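Local coordinates for quinonprotein alcohol dehydrogenase-like protein (Bacteroides thetaiotaomicron VPI-5482, PDB 4R5O) that is of unknown function but binds calcium ions and joins an immunoglobulin-like beta-sandwich domain to a seven-bladed beta-propeller, at residues A[118-123]-A[409-414]; A[102-107]-A[113-118]; A[388-393]-A[401-406]. All coordinates share one frame; numbering follows the deposited sequence.

Contact 1. Residues A[118-123]-A[409-414]; sequences EKKTAY and VLHTVD. With CA (calcium ion), chain M.
Lys-120 reaches across to His-411 where two blades of the beta-propeller lie side by side, strand 121-123 at the rim of one and strand 409-416 at the rim of the other. No hydrogen bond spans the two segments, and their closest alpha carbons, those of Lys-120 and His-411, are still 7.2 Å apart, so side chains have to bridge the gap. The methylene part of the lysine does most of this. Its CG comes to the edge of the imidazole, in the ring plane, 3.6 Å from His-411 ND1, and the two side chains cross at about a right angle. With CG anti to the carbonyl carbon (chi1 -73°) the lysine is extended to CE, then turns at its last torsion (chi4 67°), which carries NZ aside. Lys-120 CE rests 3.5 Å from Leu-410 O. Lys-120 NZ stops 4.3 Å from His-411 ND1; a charged lysine this near would probably disfavour a protonated imidazole. His-411 ND1 is hydrogen-bonded to Tyr-115 OH, and the two rings meet at a steep angle; together these probably hold the imidazole in its rotation. Irregular backbone occurs on both sides: Lys-120 and Thr-121 form a G1 beta bulge opposite Asp-116, and Leu-410 and His-411 a classic bulge opposite Val-402. Within the first bulge, Thr-121 OG1 donates to Lys-119 O at 3.0 Å from well above the carbonyl plane. Beyond His-411, Thr-412 O binds a calcium ion at 2.3 Å, and two waters also bind it, their oxygens 2.7 and 2.6 Å from the calcium.

Contact 2. Residues A[102-107]-A[113-118]; sequences KGFFYV and NFYDTE
Asn-113 sets its CB into the face of the Tyr-106 ring, 3.6 Å from the ring centroid and near the ring normal, a CH-pi contact within the antiparallel hairpin of strands 103-108 and 111-116. The same asparagine grips the tyrosine's backbone: its N and its ND2 reach Tyr-106 O from opposite faces of the carbonyl plane, each at 3.0 Å. ND2 also bonds to Ala-108 O, and OD1 accepts from Asp-125 N, which fixes the amide's rotation. A similar fit follows two pairs along, on the same face, where Tyr-115 CB sits over the Phe-104 ring, 4.2 Å from its centroid, and the two rings lie obliquely with planes 45° apart. Phe-104 and Tyr-106 both hold CG between backbone N and carbonyl carbon (chi1 57° and 63°), a turn that lays their rings over the partner strand. On the other face of the hairpin, Phe-114 presents its edge to the face of Phe-105. Its ring also stretches along the partner backbone, Phe-114 CZ lying 3.7 Å from Gly-103 N. Having no side chain, Gly-103 can bring its CA to 3.2 Å from Tyr-115 O. At the open end, Asp-116 OD1 accepts from Glu-118 N in an Asx turn, and Lys-102 crosses Glu-118, Lys-102 CD 3.5 Å from Glu-118 OE1, with a long, weak ion pair at the tip (Lys-102 NZ to Glu-118 OE2, 3.8 Å). The hairpin forms the middle of a four-stranded blade, flanked by strand 121-123 beyond 111-116 and by strand 422-424 beyond 103-108. Val-413 of strand 409-416 packs onto Phe-104, Tyr-106 and Tyr-115, whereas Phe-105 meets Phe-100 and, from strand 152-158, Phe-153.

Contact 3. Residues A[388-393]-A[401-406]; sequences VTYTEE and VVYSKD
Tyr-390 and Tyr-403 approach each other from opposite directions across two paired strands. From its CB, Tyr-390 heads toward the partner strand; CG stands anti to the carbonyl carbon (chi1 -64°), which swings the ring alongside Val-401. One face of that ring is met by Val-388 CG1 of its own strand, 3.4 Å above the plane and offset toward the rim. Along one edge Tyr-390 CD2 touches Val-401 CG2 at 3.6 Å. Tyr-390 CE2 meets both that methyl and Tyr-403 OH, the latter at 3.5 Å, and Tyr-390 CZ has the same oxygen as its nearest partner. At the tip, Tyr-390 OH is hydrogen-bonded to Tyr-403 OH at 2.6 Å. This is the hairpin of strands 386-392 and 397-403, the central pair of a four-stranded propeller blade. Its backbone is joined at Val-388 and Val-401 by two nearly straight bonds, Val-388 N to Val-401 O at 2.9 Å and Val-401 N to Val-388 O at 2.8 Å. Tyr-403 is held in the same way as Tyr-390: it takes Val-401 CG1 over one face, while Val-388 CB lies at its edge and Val-388 CG2 is 3.7 Å from Tyr-403 CE2. Ile-365 touches both tyrosines from a loop.

Overall arrangement
All three contacts belong to the beta-propeller and involve two neighbouring blades. Contact 2 comes first along the chain, in the blade of strands 103-108, 111-116, 121-123 and 422-424; contact 3 lies in the blade of strands 371-379 to 409-416, nested inside the long loop that contact 1 closes. Contact 1 links the outermost strands of both blades, its centre about 8 Å from that of contact 2 and about 12 Å from that of contact 3; the centres of contacts 2 and 3 are about 15 Å apart. Because C-terminal strand 422-424 joins the blade built from residues 103-123, the two ends of the propeller meet here, consistent with the ring closure known from such folds.

Contact 1. Residues A[118-123]-A[409-414]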
loop_
_atom_site.group_PDB
_atom_site.type_symbol
_atom_site.label_atom_id
_atom_site.label_comp_id
_atom_site.label_asym_id
_atom_site.label_seq_id
_atom_site.Cartn_x
_atom_site.Cartn_y
_atom_site.Cartn_z
ATOM N N GLU A 118 0.355 -15.273 10.864
ATOM C CA GLU A 118 -0.123 -16.418 11.640
ATOM C C GLU A 118 -0.072 -17.687 10.794
ATOM O O GLU A 118 0.435 -18.707 11.278
ATOM C CB GLU A 118 -1.543 -16.194 12.187
ATOM C CG GLU A 118 -1.590 -15.277 13.396
ATOM C CD GLU A 118 -2.946 -15.132 14.072
ATOM O OE1 GLU A 118 -3.980 -15.491 13.457
ATOM O OE2 GLU A 118 -2.973 -14.622 15.214
ATOM N N LYS A 119 -0.580 -17.622 9.549
ATOM C CA LYS A 119 -0.605 -18.734 8.598
ATOM C C LYS A 119 0.716 -18.848 7.815
ATOM O O LYS A 119 0.907 -19.837 7.117
ATOM C CB LYS A 119 -1.769 -18.574 7.598
ATOM C CG LYS A 119 -3.163 -18.485 8.216
ATOM C CD LYS A 119 -4.243 -18.247 7.173
ATOM C CE LYS A 119 -5.624 -18.168 7.783
ATOM N NZ LYS A 119 -6.700 -17.973 6.765
ATOM N N LYS A 120 1.613 -17.835 7.895
ATOM C CA LYS A 120 2.878 -17.736 7.123
ATOM C C LYS A 120 2.570 -17.933 5.620
ATOM O O LYS A 120 3.269 -18.678 4.918
ATOM C CB LYS A 120 3.965 -18.721 7.608
ATOM C CG LYS A 120 4.621 -18.368 8.950
ATOM C CD LYS A 120 5.865 -19.250 9.194
ATOM C CE LYS A 120 6.782 -18.825 10.324
ATOM N NZ LYS A 120 6.179 -18.951 11.668
ATOM N N THR A 121 1.472 -17.293 5.158
ATOM C CA THR A 121 0.964 -17.410 3.796
ATOM C C THR A 121 0.821 -16.037 3.168
ATOM O O THR A 121 0.313 -15.109 3.807
ATOM C CB THR A 121 -0.393 -18.163 3.800
ATOM O OG1 THR A 121 -0.187 -19.471 4.342
ATOM C CG2 THR A 121 -1.008 -18.290 2.416
ATOM N N ALA A 122 1.249 -15.945 1.891
ATOM C CA ALA A 122 1.166 -14.767 1.051
ATOM C C ALA A 122 0.016 -14.872 0.082
ATOM O O ALA A 122 -0.182 -15.926 -0.513
ATOM C CB ALA A 122 2.459 -14.584 0.293
ATOM N N TYR A 123 -0.745 -13.795 -0.080
ATOM C CA TYR A 123 -1.856 -13.707 -1.027
ATOM C C TYR A 123 -1.511 -12.613 -2.015
ATOM O O TYR A 123 -1.371 -11.456 -1.623
ATOM C CB TYR A 123 -3.199 -13.464 -0.314
ATOM C CG TYR A 123 -3.522 -14.481 0.756
ATOM C CD1 TYR A 123 -4.141 -15.684 0.436
ATOM C CD2 TYR A 123 -3.225 -14.232 2.091
ATOM C CE1 TYR A 123 -4.432 -16.627 1.416
ATOM C CE2 TYR A 123 -3.498 -15.175 3.078
ATOM C CZ TYR A 123 -4.107 -16.369 2.737
ATOM O OH TYR A 123 -4.382 -17.304 3.704
ATOM N N VAL A 409 15.044 -13.940 13.016
ATOM C CA VAL A 409 14.213 -14.065 11.807
ATOM C C VAL A 409 12.958 -14.829 12.172
ATOM O O VAL A 409 13.047 -15.917 12.734
ATOM C CB VAL A 409 14.966 -14.730 10.615
ATOM C CG1 VAL A 409 14.053 -14.908 9.399
ATOM C CG2 VAL A 409 16.221 -13.939 10.244
ATOM N N LEU A 410 11.795 -14.250 11.873
ATOM C CA LEU A 410 10.495 -14.859 12.166
ATOM C C LEU A 410 9.759 -15.252 10.896
ATOM O O LEU A 410 8.987 -16.210 10.912
ATOM C CB LEU A 410 9.611 -13.889 12.983
ATOM C CG LEU A 410 10.089 -13.495 14.385
ATOM C CD1 LEU A 410 9.098 -12.558 15.024
ATOM C CD2 LEU A 410 10.298 -14.712 15.279
ATOM N N HIS A 411 9.944 -14.481 9.815
ATOM C CA HIS A 411 9.288 -14.711 8.528
ATOM C C HIS A 411 10.172 -14.311 7.369
ATOM O O HIS A 411 10.974 -13.391 7.486
ATOM C CB HIS A 411 7.972 -13.922 8.427
ATOM C CG HIS A 411 7.020 -14.128 9.559
ATOM N ND1 HIS A 411 6.133 -15.156 9.564
ATOM C CD2 HIS A 411 6.850 -13.409 10.687
ATOM C CE1 HIS A 411 5.460 -15.050 10.698
ATOM N NE2 HIS A 411 5.848 -14.006 11.394
ATOM N N THR A 412 9.997 -14.982 6.239
ATOM C CA THR A 412 10.667 -14.680 4.991
ATOM C C THR A 412 9.585 -14.741 3.930
ATOM O O THR A 412 8.940 -15.784 3.767
ATOM C CB THR A 412 11.869 -15.604 4.739
ATOM O OG1 THR A 412 12.787 -15.498 5.824
ATOM C CG2 THR A 412 12.598 -15.273 3.437
ATOM N N VAL A 413 9.325 -13.616 3.275
ATOM C CA VAL A 413 8.345 -13.509 2.199
ATOM C C VAL A 413 9.127 -13.418 0.896
ATOM O O VAL A 413 9.862 -12.454 0.698
ATOM C CB VAL A 413 7.384 -12.312 2.406
ATOM C CG1 VAL A 413 6.252 -12.325 1.379
ATOM C CG2 VAL A 413 6.826 -12.291 3.823
ATOM N N ASP A 414 9.038 -14.437 0.043
ATOM C CA ASP A 414 9.753 -14.418 -1.229
ATOM C C ASP A 414 8.979 -13.527 -2.178
ATOM O O ASP A 414 7.764 -13.649 -2.283
ATOM C CB ASP A 414 9.962 -15.840 -1.788
ATOM C CG ASP A 414 10.807 -15.943 -3.058
ATOM O OD1 ASP A 414 11.550 -14.972 -3.370
ATOM O OD2 ASP A 414 10.762 -17.012 -3.717
HETATM CA CA CA M . 7.990 -17.691 2.934
HETATM O O HOH W 1 5.964 -16.497 1.699
HETATM O O HOH W 2 10.064 -17.815 1.419
#

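Contact 2. Residues A[102-107]-A[113-118]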
loop_
_atom_site.group_PDB
_atom_site.type_symbol
_atom_site.label_atom_id
_atom_site.label_comp_id
_atom_site.label_asym_id
_atom_site.label_seq_id
_atom_site.Cartn_x
_atom_site.Cartn_y
_atom_site.Cartn_z
ATOM N N LYS A 102 -4.257 -9.712 10.748
ATOM C CA LYS A 102 -3.424 -10.891 11.017
ATOM C C LYS A 102 -2.189 -10.962 10.094
ATOM O O LYS A 102 -1.815 -12.042 9.633
ATOM C CB LYS A 102 -4.282 -12.168 10.849
ATOM C CG LYS A 102 -5.458 -12.243 11.834
ATOM C CD LYS A 102 -5.009 -12.198 13.301
ATOM C CE LYS A 102 -6.171 -12.105 14.255
ATOM N NZ LYS A 102 -5.714 -12.036 15.668
ATOM N N GLY A 103 -1.511 -9.830 9.929
ATOM C CA GLY A 103 -0.308 -9.713 9.103
ATOM C C GLY A 103 -0.103 -8.316 8.553
ATOM O O GLY A 103 -0.377 -7.330 9.248
ATOM N N PHE A 104 0.392 -8.212 7.303
ATOM C CA PHE A 104 0.623 -6.888 6.678
ATOM C C PHE A 104 0.443 -6.922 5.165
ATOM O O PHE A 104 0.664 -7.971 4.546
ATOM C CB PHE A 104 2.046 -6.361 6.988
ATOM C CG PHE A 104 3.155 -7.296 6.552
ATOM C CD1 PHE A 104 3.634 -7.275 5.248
ATOM C CD2 PHE A 104 3.733 -8.183 7.454
ATOM C CE1 PHE A 104 4.650 -8.147 4.846
ATOM C CE2 PHE A 104 4.743 -9.055 7.052
ATOM C CZ PHE A 104 5.209 -9.018 5.757
ATOM N N PHE A 105 0.098 -5.760 4.569
ATOM C CA PHE A 105 0.039 -5.612 3.107
ATOM C C PHE A 105 1.430 -5.297 2.611
ATOM O O PHE A 105 2.256 -4.816 3.381
ATOM C CB PHE A 105 -0.974 -4.540 2.638
ATOM C CG PHE A 105 -2.424 -4.670 3.086
ATOM C CD1 PHE A 105 -3.293 -5.555 2.448
ATOM C CD2 PHE A 105 -2.930 -3.860 4.098
ATOM C CE1 PHE A 105 -4.627 -5.651 2.844
ATOM C CE2 PHE A 105 -4.268 -3.943 4.487
ATOM C CZ PHE A 105 -5.104 -4.834 3.860
ATOM N N TYR A 106 1.739 -5.631 1.385
ATOM C CA TYR A 106 3.029 -5.271 0.817
ATOM C C TYR A 106 2.770 -4.958 -0.637
ATOM O O TYR A 106 2.042 -5.686 -1.319
ATOM C CB TYR A 106 4.146 -6.331 1.036
ATOM C CG TYR A 106 3.944 -7.692 0.396
ATOM C CD1 TYR A 106 3.267 -8.704 1.067
ATOM C CD2 TYR A 106 4.524 -8.000 -0.835
ATOM C CE1 TYR A 106 3.099 -9.965 0.495
ATOM C CE2 TYR A 106 4.361 -9.253 -1.418
ATOM C CZ TYR A 106 3.653 -10.236 -0.744
ATOM O OH TYR A 106 3.472 -11.469 -1.303
ATOM N N VAL A 107 3.266 -3.803 -1.068
ATOM C CA VAL A 107 3.106 -3.300 -2.423
ATOM C C VAL A 107 4.269 -3.861 -3.242
ATOM O O VAL A 107 5.420 -3.530 -2.990
ATOM C CB VAL A 107 3.019 -1.745 -2.430
ATOM C CG1 VAL A 107 2.849 -1.199 -3.853
ATOM C CG2 VAL A 107 1.891 -1.267 -1.526
ATOM N N ASN A 113 -0.612 -6.808 -1.988
ATOM C CA ASN A 113 -0.447 -8.224 -1.637
ATOM C C ASN A 113 -0.509 -8.383 -0.112
ATOM O O ASN A 113 -0.054 -7.477 0.598
ATOM C CB ASN A 113 0.869 -8.748 -2.185
ATOM C CG ASN A 113 1.146 -8.366 -3.612
ATOM O OD1 ASN A 113 0.683 -9.000 -4.553
ATOM N ND2 ASN A 113 1.922 -7.313 -3.804
ATOM N N PHE A 114 -1.080 -9.482 0.407
ATOM C CA PHE A 114 -1.166 -9.621 1.861
ATOM C C PHE A 114 -0.411 -10.839 2.363
ATOM O O PHE A 114 -0.587 -11.930 1.828
ATOM C CB PHE A 114 -2.622 -9.702 2.342
ATOM C CG PHE A 114 -2.774 -9.789 3.849
ATOM C CD1 PHE A 114 -2.644 -8.655 4.646
ATOM C CD2 PHE A 114 -3.119 -10.992 4.462
ATOM C CE1 PHE A 114 -2.843 -8.728 6.029
ATOM C CE2 PHE A 114 -3.276 -11.072 5.854
ATOM C CZ PHE A 114 -3.119 -9.945 6.630
ATOM N N TYR A 115 0.392 -10.657 3.422
ATOM C CA TYR A 115 1.105 -11.741 4.072
ATOM C C TYR A 115 0.567 -11.927 5.497
ATOM O O TYR A 115 0.647 -11.018 6.325
ATOM C CB TYR A 115 2.628 -11.505 4.079
ATOM C CG TYR A 115 3.402 -12.598 4.788
ATOM C CD1 TYR A 115 3.619 -13.835 4.183
ATOM C CD2 TYR A 115 3.913 -12.402 6.066
ATOM C CE1 TYR A 115 4.334 -14.844 4.830
ATOM C CE2 TYR A 115 4.651 -13.396 6.714
ATOM C CZ TYR A 115 4.861 -14.610 6.091
ATOM O OH TYR A 115 5.605 -15.568 6.731
ATOM N N ASP A 116 0.046 -13.130 5.775
ATOM C CA ASP A 116 -0.494 -13.517 7.073
ATOM C C ASP A 116 0.655 -14.027 7.971
ATOM O O ASP A 116 1.245 -15.070 7.683
ATOM C CB ASP A 116 -1.581 -14.579 6.862
ATOM C CG ASP A 116 -2.495 -14.831 8.043
ATOM O OD1 ASP A 116 -1.984 -14.971 9.173
ATOM O OD2 ASP A 116 -3.724 -14.977 7.823
ATOM N N THR A 117 0.978 -13.287 9.057
ATOM C CA THR A 117 2.053 -13.667 9.985
ATOM C C THR A 117 1.644 -14.884 10.863
ATOM O O THR A 117 2.516 -15.469 11.515
ATOM C CB THR A 117 2.476 -12.492 10.880
ATOM O OG1 THR A 117 1.324 -11.969 11.536
ATOM C CG2 THR A 117 3.188 -11.388 10.113
ATOM N N GLU A 118 0.355 -15.273 10.864
ATOM C CA GLU A 118 -0.123 -16.418 11.640
ATOM C C GLU A 118 -0.072 -17.687 10.794
ATOM O O GLU A 118 0.435 -18.707 11.278
ATOM C CB GLU A 118 -1.543 -16.194 12.187
ATOM C CG GLU A 118 -1.590 -15.277 13.396
ATOM C CD GLU A 118 -2.946 -15.132 14.072
ATOM O OE1 GLU A 118 -3.980 -15.491 13.457
ATOM O OE2 GLU A 118 -2.973 -14.622 15.214
#

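Contact 3. Residues A[388-393]-A[401-406]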
loop_
_atom_site.group_PDB
_atom_site.type_symbol
_atom_site.label_atom_id
_atom_site.label_comp_id
_atom_site.label_asym_id
_atom_site.label_seq_id
_atom_site.Cartn_x
_atom_site.Cartn_y
_atom_site.Cartn_z
ATOM N N VAL A 388 12.260 -5.786 7.022
ATOM C CA VAL A 388 13.361 -5.381 6.172
ATOM C C VAL A 388 13.213 -6.001 4.786
ATOM O O VAL A 388 12.993 -7.207 4.677
ATOM C CB VAL A 388 14.684 -5.807 6.829
ATOM C CG1 VAL A 388 15.863 -5.279 6.049
ATOM C CG2 VAL A 388 14.764 -5.331 8.275
ATOM N N THR A 389 13.350 -5.177 3.723
ATOM C CA THR A 389 13.302 -5.601 2.318
ATOM C C THR A 389 14.731 -5.710 1.788
ATOM O O THR A 389 15.456 -4.723 1.745
ATOM C CB THR A 389 12.453 -4.649 1.486
ATOM O OG1 THR A 389 11.147 -4.555 2.059
ATOM C CG2 THR A 389 12.369 -5.042 0.036
ATOM N N TYR A 390 15.128 -6.938 1.408
ATOM C CA TYR A 390 16.439 -7.259 0.852
ATOM C C TYR A 390 16.358 -7.608 -0.628
ATOM O O TYR A 390 15.334 -8.148 -1.065
ATOM C CB TYR A 390 17.069 -8.450 1.596
ATOM C CG TYR A 390 17.394 -8.226 3.047
ATOM C CD1 TYR A 390 18.558 -7.576 3.424
ATOM C CD2 TYR A 390 16.605 -8.772 4.043
ATOM C CE1 TYR A 390 18.897 -7.413 4.766
ATOM C CE2 TYR A 390 16.931 -8.618 5.388
ATOM C CZ TYR A 390 18.082 -7.938 5.748
ATOM O OH TYR A 390 18.420 -7.774 7.072
ATOM N N THR A 391 17.460 -7.353 -1.381
ATOM C CA THR A 391 17.598 -7.740 -2.782
ATOM C C THR A 391 19.002 -8.270 -2.994
ATOM O O THR A 391 19.978 -7.598 -2.637
ATOM C CB THR A 391 17.261 -6.603 -3.758
ATOM O OG1 THR A 391 15.923 -6.148 -3.531
ATOM C CG2 THR A 391 17.405 -7.013 -5.219
ATOM N N GLU A 392 19.093 -9.503 -3.554
ATOM C CA GLU A 392 20.363 -10.109 -3.947
ATOM C C GLU A 392 20.736 -9.460 -5.264
ATOM O O GLU A 392 20.017 -9.624 -6.256
ATOM C CB GLU A 392 20.306 -11.647 -4.014
ATOM C CG GLU A 392 20.201 -12.351 -2.667
ATOM C CD GLU A 392 20.358 -13.863 -2.662
ATOM O OE1 GLU A 392 21.132 -14.392 -3.493
ATOM O OE2 GLU A 392 19.797 -14.504 -1.745
ATOM N N GLU A 393 21.779 -8.619 -5.224
ATOM C CA GLU A 393 22.282 -7.775 -6.313
ATOM C C GLU A 393 22.544 -8.567 -7.613
ATOM O O GLU A 393 22.103 -8.134 -8.687
ATOM C CB GLU A 393 23.596 -7.080 -5.880
ATOM C CG GLU A 393 23.492 -6.262 -4.592
ATOM C CD GLU A 393 24.764 -5.640 -4.035
ATOM O OE1 GLU A 393 25.857 -5.887 -4.594
ATOM O OE2 GLU A 393 24.664 -4.915 -3.017
ATOM N N VAL A 401 12.141 -9.810 5.165
ATOM C CA VAL A 401 12.539 -10.533 6.370
ATOM C C VAL A 401 11.942 -9.788 7.553
ATOM O O VAL A 401 12.095 -8.572 7.665
ATOM C CB VAL A 401 14.071 -10.734 6.493
ATOM C CG1 VAL A 401 14.418 -11.497 7.765
ATOM C CG2 VAL A 401 14.624 -11.467 5.272
ATOM N N VAL A 402 11.199 -10.519 8.383
ATOM C CA VAL A 402 10.532 -10.033 9.586
ATOM C C VAL A 402 11.363 -10.485 10.774
ATOM O O VAL A 402 11.453 -11.695 11.032
ATOM C CB VAL A 402 9.047 -10.509 9.688
ATOM C CG1 VAL A 402 8.409 -10.053 10.999
ATOM C CG2 VAL A 402 8.219 -10.082 8.484
ATOM N N TYR A 403 12.001 -9.520 11.463
ATOM C CA TYR A 403 12.822 -9.753 12.646
ATOM C C TYR A 403 12.052 -9.473 13.920
ATOM O O TYR A 403 11.210 -8.593 13.942
ATOM C CB TYR A 403 14.084 -8.863 12.626
ATOM C CG TYR A 403 15.070 -9.150 11.510
ATOM C CD1 TYR A 403 16.030 -10.150 11.643
ATOM C CD2 TYR A 403 15.104 -8.362 10.359
ATOM C CE1 TYR A 403 16.962 -10.399 10.638
ATOM C CE2 TYR A 403 16.032 -8.604 9.343
ATOM C CZ TYR A 403 16.954 -9.629 9.486
ATOM O OH TYR A 403 17.892 -9.871 8.510
ATOM N N SER A 404 12.388 -10.156 14.997
ATOM C CA SER A 404 11.804 -9.877 16.304
ATOM C C SER A 404 12.520 -8.666 16.930
ATOM O O SER A 404 13.557 -8.253 16.400
ATOM C CB SER A 404 11.909 -11.115 17.199
ATOM O OG SER A 404 13.263 -11.471 17.436
ATOM N N LYS A 405 12.003 -8.124 18.062
ATOM C CA LYS A 405 12.647 -7.030 18.814
ATOM C C LYS A 405 14.136 -7.318 19.073
ATOM O O LYS A 405 14.950 -6.398 19.138
ATOM C CB LYS A 405 11.963 -6.803 20.182
ATOM C CG LYS A 405 10.457 -6.570 20.220
ATOM C CD LYS A 405 9.943 -6.267 21.654
ATOM C CE LYS A 405 10.105 -7.374 22.683
ATOM N NZ LYS A 405 9.725 -6.940 24.056
ATOM N N ASP A 406 14.459 -8.622 19.236
ATOM C CA ASP A 406 15.762 -9.201 19.561
ATOM C C ASP A 406 16.590 -9.587 18.308
ATOM O O ASP A 406 17.679 -10.131 18.452
ATOM C CB ASP A 406 15.535 -10.455 20.417
ATOM C CG ASP A 406 14.606 -10.237 21.602
ATOM O OD1 ASP A 406 14.948 -9.403 22.483
ATOM O OD2 ASP A 406 13.538 -10.904 21.655
#